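Local atomic coordinates of putative uncharacterized protein TTHB071 (Thermus thermophilus, PDB entry 3AYV), a protein that binds zinc ions in a TIM barrel related to xylose isomerases and AP endonucleases, and may take part in protection against oxidative stress. Residues E27-P32 and L56-L61; A93-G98 and L133-S138. One frame throughout, in Å; residues are numbered along the deposited sequence.

Contact 1 of 2, residues E27-P32 and L56-L61; sequences EVYLDP and LPFWNL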
loop_
_atom_site.group_PDB
_atom_site.type_symbol
_atom_site.label_atom_id
_atom_site.label_comp_id
_atom_site.label_asym_id
_atom_site.label_seq_id
_atom_site.Cartn_x
_atom_site.Cartn_y
_atom_site.Cartn_z
ATOM N N GLU A 27 3.934 -0.919 -8.912
ATOM C CA GLU A 27 2.812 -0.394 -8.130
ATOM C C GLU A 27 2.807 1.113 -8.292
ATOM O O GLU A 27 3.691 1.815 -7.773
ATOM C CB GLU A 27 2.899 -0.796 -6.655
ATOM C CG GLU A 27 1.689 -0.285 -5.888
ATOM C CD GLU A 27 1.380 -1.087 -4.661
ATOM O OE1 GLU A 27 1.613 -0.570 -3.557
ATOM O OE2 GLU A 27 0.899 -2.229 -4.797
ATOM N N VAL A 28 1.823 1.608 -9.027
ATOM C CA VAL A 28 1.804 2.996 -9.440
ATOM C C VAL A 28 0.933 3.828 -8.511
ATOM O O VAL A 28 -0.251 3.538 -8.331
ATOM C CB VAL A 28 1.229 3.157 -10.863
ATOM C CG1 VAL A 28 1.434 4.615 -11.320
ATOM C CG2 VAL A 28 1.910 2.185 -11.835
ATOM N N TYR A 29 1.522 4.871 -7.940
ATOM C CA TYR A 29 0.745 5.779 -7.115
ATOM C C TYR A 29 0.044 6.796 -7.989
ATOM O O TYR A 29 0.656 7.447 -8.846
ATOM C CB TYR A 29 1.651 6.442 -6.079
ATOM C CG TYR A 29 1.079 7.729 -5.517
ATOM C CD1 TYR A 29 0.073 7.706 -4.547
ATOM C CD2 TYR A 29 1.593 8.964 -5.909
ATOM C CE1 TYR A 29 -0.442 8.895 -4.005
ATOM C CE2 TYR A 29 1.092 10.161 -5.378
ATOM C CZ TYR A 29 0.087 10.122 -4.422
ATOM O OH TYR A 29 -0.376 11.323 -3.893
ATOM N N LEU A 30 -1.260 6.932 -7.776
ATOM C CA LEU A 30 -2.082 7.756 -8.645
ATOM C C LEU A 30 -2.111 9.204 -8.130
ATOM O O LEU A 30 -3.025 9.580 -7.381
ATOM C CB LEU A 30 -3.493 7.151 -8.788
ATOM C CG LEU A 30 -3.536 5.677 -9.228
ATOM C CD1 LEU A 30 -4.992 5.183 -9.365
ATOM C CD2 LEU A 30 -2.828 5.497 -10.566
ATOM N N ASP A 31 -1.104 9.991 -8.536
ATOM C CA ASP A 31 -1.042 11.440 -8.233
ATOM C C ASP A 31 -2.425 12.068 -8.445
ATOM O O ASP A 31 -2.996 12.026 -9.561
ATOM C CB ASP A 31 -0.020 12.194 -9.128
ATOM C CG ASP A 31 1.388 11.641 -9.043
ATOM O OD1 ASP A 31 1.632 10.502 -9.509
ATOM O OD2 ASP A 31 2.278 12.367 -8.536
ATOM N N PRO A 32 -3.010 12.628 -7.370
ATOM C CA PRO A 32 -4.338 13.249 -7.499
ATOM C C PRO A 32 -4.398 14.320 -8.608
ATOM O O PRO A 32 -5.404 14.414 -9.301
ATOM C CB PRO A 32 -4.543 13.917 -6.124
ATOM C CG PRO A 32 -3.688 13.126 -5.186
ATOM C CD PRO A 32 -2.524 12.607 -5.978
ATOM N N LEU A 56 -3.780 3.960 -4.233
ATOM C CA LEU A 56 -4.824 4.951 -4.348
ATOM C C LEU A 56 -4.391 6.239 -3.653
ATOM O O LEU A 56 -3.451 6.219 -2.872
ATOM C CB LEU A 56 -6.139 4.418 -3.769
ATOM C CG LEU A 56 -6.694 3.194 -4.506
ATOM C CD1 LEU A 56 -7.850 2.609 -3.754
ATOM C CD2 LEU A 56 -7.164 3.607 -5.935
ATOM N N PRO A 57 -5.005 7.371 -4.015
ATOM C CA PRO A 57 -4.660 8.634 -3.328
ATOM C C PRO A 57 -4.818 8.497 -1.813
ATOM O O PRO A 57 -5.659 7.689 -1.348
ATOM C CB PRO A 57 -5.704 9.613 -3.885
ATOM C CG PRO A 57 -5.976 9.051 -5.310
ATOM C CD PRO A 57 -6.021 7.579 -5.071
ATOM N N PHE A 58 -4.031 9.268 -1.048
ATOM C CA PHE A 58 -4.142 9.223 0.405
ATOM C C PHE A 58 -3.835 10.550 1.112
ATOM O O PHE A 58 -4.277 10.739 2.246
ATOM C CB PHE A 58 -3.224 8.146 0.995
ATOM C CG PHE A 58 -1.763 8.438 0.812
ATOM C CD1 PHE A 58 -1.032 9.095 1.819
ATOM C CD2 PHE A 58 -1.110 8.066 -0.367
ATOM C CE1 PHE A 58 0.311 9.377 1.647
ATOM C CE2 PHE A 58 0.255 8.343 -0.558
ATOM C CZ PHE A 58 0.965 8.996 0.448
ATOM N N TRP A 59 -3.018 11.403 0.494
ATOM C CA TRP A 59 -2.587 12.614 1.205
ATOM C C TRP A 59 -3.796 13.445 1.618
ATOM O O TRP A 59 -4.609 13.819 0.776
ATOM C CB TRP A 59 -1.625 13.458 0.359
ATOM C CG TRP A 59 -0.213 12.969 0.354
ATOM C CD1 TRP A 59 0.485 12.511 -0.727
ATOM C CD2 TRP A 59 0.686 12.907 1.475
ATOM N NE1 TRP A 59 1.767 12.177 -0.353
ATOM C CE2 TRP A 59 1.907 12.385 0.998
ATOM C CE3 TRP A 59 0.561 13.205 2.843
ATOM C CZ2 TRP A 59 3.023 12.181 1.836
ATOM C CZ3 TRP A 59 1.676 12.996 3.685
ATOM C CH2 TRP A 59 2.884 12.488 3.170
ATOM N N ASN A 60 -3.894 13.750 2.926
ATOM C CA ASN A 60 -4.975 14.584 3.458
ATOM C C ASN A 60 -6.372 14.031 3.253
ATOM O O ASN A 60 -7.339 14.774 3.274
ATOM C CB ASN A 60 -4.895 16.001 2.880
ATOM C CG ASN A 60 -3.546 16.648 3.131
ATOM O OD1 ASN A 60 -2.775 16.898 2.191
ATOM N ND2 ASN A 60 -3.233 16.889 4.414
ATOM N N LEU A 61 -6.482 12.720 3.056
ATOM C CA LEU A 61 -7.799 12.119 2.900
ATOM C C LEU A 61 -8.196 11.298 4.122
ATOM O O LEU A 61 -7.348 10.707 4.785
ATOM C CB LEU A 61 -7.826 11.202 1.662
ATOM C CG LEU A 61 -7.430 11.895 0.341
ATOM C CD1 LEU A 61 -7.468 10.914 -0.840
ATOM C CD2 LEU A 61 -8.252 13.136 0.030
HETATM O O HOH W 1 -2.687 11.398 -2.430
#
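The Y29 side chain reaches across to the ring of F58, CE1 of Y29 lying 3.6 Å from CE2 of F58. The two ring planes stand at 60° with centroids 5.7 Å apart, an oblique pairing. CG of Y29 is anti to the backbone N (chi1 159°), which swings the ring across toward F58 and W59 although its CB does not head for them, and carries the hydroxyl to the indole of W59. There OH of Y29 meets CD1 of W59 at 3.5 Å, close to the indole plane and at its edge. The phenol is also tied to the loop through water: OH of Y29 lies 2.7 Å from a water that accepts the backbone N-H of F58 at 2.9 Å, so polar and apolar contacts fix the same ring. Next in the chain, L30 sits at the centre of an inverse gamma turn, and its carbonyl O is 3.6 Å from CG of P57. Apolar contact continues from L30 CD1 to L56 CD2 at 4.4 Å and from P32 CG to P57 CB at 4.3 Å. No direct hydrogen bond joins the segments. F58 begins a type II turn ending at L61, and its ring, with CE1 over the centre of the indole of W59, also meets the rings of the zinc ligands H55 and H96. This is packing of the end of strand 25-29 and the loop after it against the loop after strand 52-55, at the C-terminal mouth of a TIM barrel, where F58 forms part of the surroundings of the zinc site.

Contact 2 of 2, residues A93-G98 and L133-S138; sequences AVFHSG and LLLENS. With ZN (zinc ion), chain E; ZN (zinc ion), chain F.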
loop_
_atom_site.group_PDB
_atom_site.type_symbol
_atom_site.label_atom_id
_atom_site.label_comp_id
_atom_site.label_asym_id
_atom_site.label_seq_id
_atom_site.Cartn_x
_atom_site.Cartn_y
_atom_site.Cartn_z
ATOM N N ALA A 93 -5.387 -2.735 -5.412
ATOM C CA ALA A 93 -5.329 -1.287 -5.163
ATOM C C ALA A 93 -5.170 -1.120 -3.672
ATOM O O ALA A 93 -5.940 -1.710 -2.882
ATOM C CB ALA A 93 -6.611 -0.562 -5.651
ATOM N N VAL A 94 -4.192 -0.311 -3.281
ATOM C CA VAL A 94 -3.841 -0.176 -1.860
ATOM C C VAL A 94 -4.282 1.202 -1.390
ATOM O O VAL A 94 -4.154 2.186 -2.133
ATOM C CB VAL A 94 -2.308 -0.290 -1.665
ATOM C CG1 VAL A 94 -1.939 -0.117 -0.186
ATOM C CG2 VAL A 94 -1.793 -1.660 -2.175
ATOM N N PHE A 95 -4.774 1.283 -0.143
ATOM C CA PHE A 95 -5.228 2.567 0.393
ATOM C C PHE A 95 -4.953 2.589 1.903
ATOM O O PHE A 95 -4.697 1.537 2.531
ATOM C CB PHE A 95 -6.723 2.818 0.067
ATOM C CG PHE A 95 -7.662 2.003 0.917
ATOM C CD1 PHE A 95 -7.924 0.671 0.594
ATOM C CD2 PHE A 95 -8.273 2.557 2.047
ATOM C CE1 PHE A 95 -8.756 -0.107 1.390
ATOM C CE2 PHE A 95 -9.125 1.786 2.859
ATOM C CZ PHE A 95 -9.367 0.449 2.524
ATOM N N HIS A 96 -4.943 3.794 2.476
ATOM C CA HIS A 96 -4.733 3.962 3.920
ATOM C C HIS A 96 -6.063 4.143 4.636
ATOM O O HIS A 96 -7.045 4.536 4.005
ATOM C CB HIS A 96 -3.945 5.263 4.174
ATOM C CG HIS A 96 -2.531 5.219 3.697
ATOM N ND1 HIS A 96 -1.653 6.260 3.922
ATOM C CD2 HIS A 96 -1.828 4.272 3.037
ATOM C CE1 HIS A 96 -0.476 5.965 3.396
ATOM N NE2 HIS A 96 -0.560 4.772 2.843
ATOM N N SER A 97 -6.092 3.925 5.957
ATOM C CA SER A 97 -7.367 4.091 6.706
ATOM C C SER A 97 -7.838 5.544 6.866
ATOM O O SER A 97 -9.025 5.787 7.153
ATOM C CB SER A 97 -7.284 3.423 8.088
ATOM O OG SER A 97 -6.551 4.248 8.998
ATOM N N GLY A 98 -6.922 6.494 6.725
ATOM C CA GLY A 98 -7.274 7.899 6.923
ATOM C C GLY A 98 -7.046 8.363 8.366
ATOM O O GLY A 98 -7.178 9.560 8.666
ATOM N N LEU A 133 -9.020 -5.047 -3.180
ATOM C CA LEU A 133 -8.776 -3.830 -2.373
ATOM C C LEU A 133 -7.982 -4.194 -1.144
ATOM O O LEU A 133 -8.304 -5.162 -0.455
ATOM C CB LEU A 133 -10.105 -3.205 -1.937
ATOM C CG LEU A 133 -10.144 -1.773 -1.426
ATOM C CD1 LEU A 133 -9.653 -0.776 -2.507
ATOM C CD2 LEU A 133 -11.545 -1.376 -0.952
ATOM N N LEU A 134 -6.941 -3.413 -0.850
ATOM C CA LEU A 134 -6.062 -3.745 0.272
ATOM C C LEU A 134 -5.895 -2.533 1.155
ATOM O O LEU A 134 -5.529 -1.472 0.680
ATOM C CB LEU A 134 -4.667 -4.183 -0.202
ATOM C CG LEU A 134 -4.642 -5.321 -1.223
ATOM C CD1 LEU A 134 -3.258 -5.411 -1.846
ATOM C CD2 LEU A 134 -5.030 -6.625 -0.511
ATOM N N LEU A 135 -6.134 -2.719 2.445
ATOM C CA LEU A 135 -5.889 -1.664 3.433
ATOM C C LEU A 135 -4.492 -1.801 4.018
ATOM O O LEU A 135 -4.111 -2.873 4.498
ATOM C CB LEU A 135 -6.962 -1.781 4.547
ATOM C CG LEU A 135 -6.883 -0.885 5.794
ATOM C CD1 LEU A 135 -6.816 0.582 5.370
ATOM C CD2 LEU A 135 -8.098 -1.171 6.639
ATOM N N GLU A 136 -3.730 -0.698 3.997
ATOM C CA GLU A 136 -2.334 -0.680 4.477
ATOM C C GLU A 136 -2.285 -0.008 5.854
ATOM O O GLU A 136 -3.026 0.961 6.080
ATOM C CB GLU A 136 -1.494 0.114 3.472
ATOM C CG GLU A 136 -0.060 0.275 3.832
ATOM C CD GLU A 136 0.637 1.346 3.012
ATOM O OE1 GLU A 136 0.123 1.803 1.982
ATOM O OE2 GLU A 136 1.733 1.738 3.402
ATOM N N ASN A 137 -1.467 -0.527 6.783
ATOM C CA ASN A 137 -1.307 0.175 8.066
ATOM C C ASN A 137 -0.492 1.454 7.828
ATOM O O ASN A 137 0.463 1.455 7.037
ATOM C CB ASN A 137 -0.610 -0.698 9.129
ATOM C CG ASN A 137 0.776 -1.190 8.687
ATOM O OD1 ASN A 137 0.896 -1.927 7.710
ATOM N ND2 ASN A 137 1.833 -0.761 9.410
ATOM N N SER A 138 -0.866 2.508 8.549
ATOM C CA SER A 138 -0.184 3.788 8.495
ATOM C C SER A 138 0.106 4.257 9.925
ATOM O O SER A 138 1.145 3.890 10.483
ATOM C CB SER A 138 -0.990 4.801 7.661
ATOM O OG SER A 138 -2.318 4.963 8.158
HETATM ZN ZN ZN E . 0.979 3.486 1.545
HETATM ZN ZN ZN F . 3.649 1.542 2.523
HETATM O O HOH W 2 -3.849 2.967 7.451
HETATM O O HOH W 3 -3.989 7.082 7.469
HETATM O O HOH W 4 2.868 3.111 0.701
HETATM O O HOH W 5 2.268 5.573 1.724
HETATM O O HOH W 6 4.988 3.556 2.407
#
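Strands 93-96 and 133-136 run parallel, their axes 4.7 Å apart and twisted by 34°. Three backbone hydrogen bonds join them: L134 N to A93 O, F95 N to L134 O and E136 N to F95 O, each 2.8 to 3.0 Å. F95 lies on the face shared with A93, L133 and L135: CE1 touches CG of L133 at 3.6 Å, and CD1 of L135 makes an off-centre CH-pi contact. L133 and L135 would probably lose their shared packing surface, a gap opening between them, if F95 gave way to an alanine. These are adjacent strands of the eight-stranded TIM barrel, and the face bearing V94, L134, H96 and E136 looks into its interior. There H96 and E136 lie side by side, their ring and carboxylate planes 87° apart. NE2 of H96 binds one zinc ion at 2.4 Å and OE1 of E136 the same ion at 1.9 Å; H55 completes the protein ligands. Extended, with CG anti to the backbone N (chi1 178°), E136 also offers OE2 to a second zinc at 2.1 Å, shared with D162, H187 and E223. Beyond the strands, one water accepts from S97 N and S138 OG and donates to E136 O.

Contacts 1 and 2 belong to the same barrel wall: strands 25-29, 52-55, 92-96 and 132-136 are consecutive in it, and the centres of the two contacts lie about 11 Å apart. Contact 2 is buried, with its centre about 6 Å from that of the chain; contact 1, at about 10 Å, is partly buried and reaches an exposed tryptophan. Their chemistry follows: backbone hydrogen bonds and metal coordination in 93-98 with 133-138, against ring packing, prolines and a bridging water in 27-32 with 56-61. They meet where L56 N probably hydrogen-bonds V94 O at 2.8 Å, and where L56 CD1 packs on A93 CB at 3.9 Å.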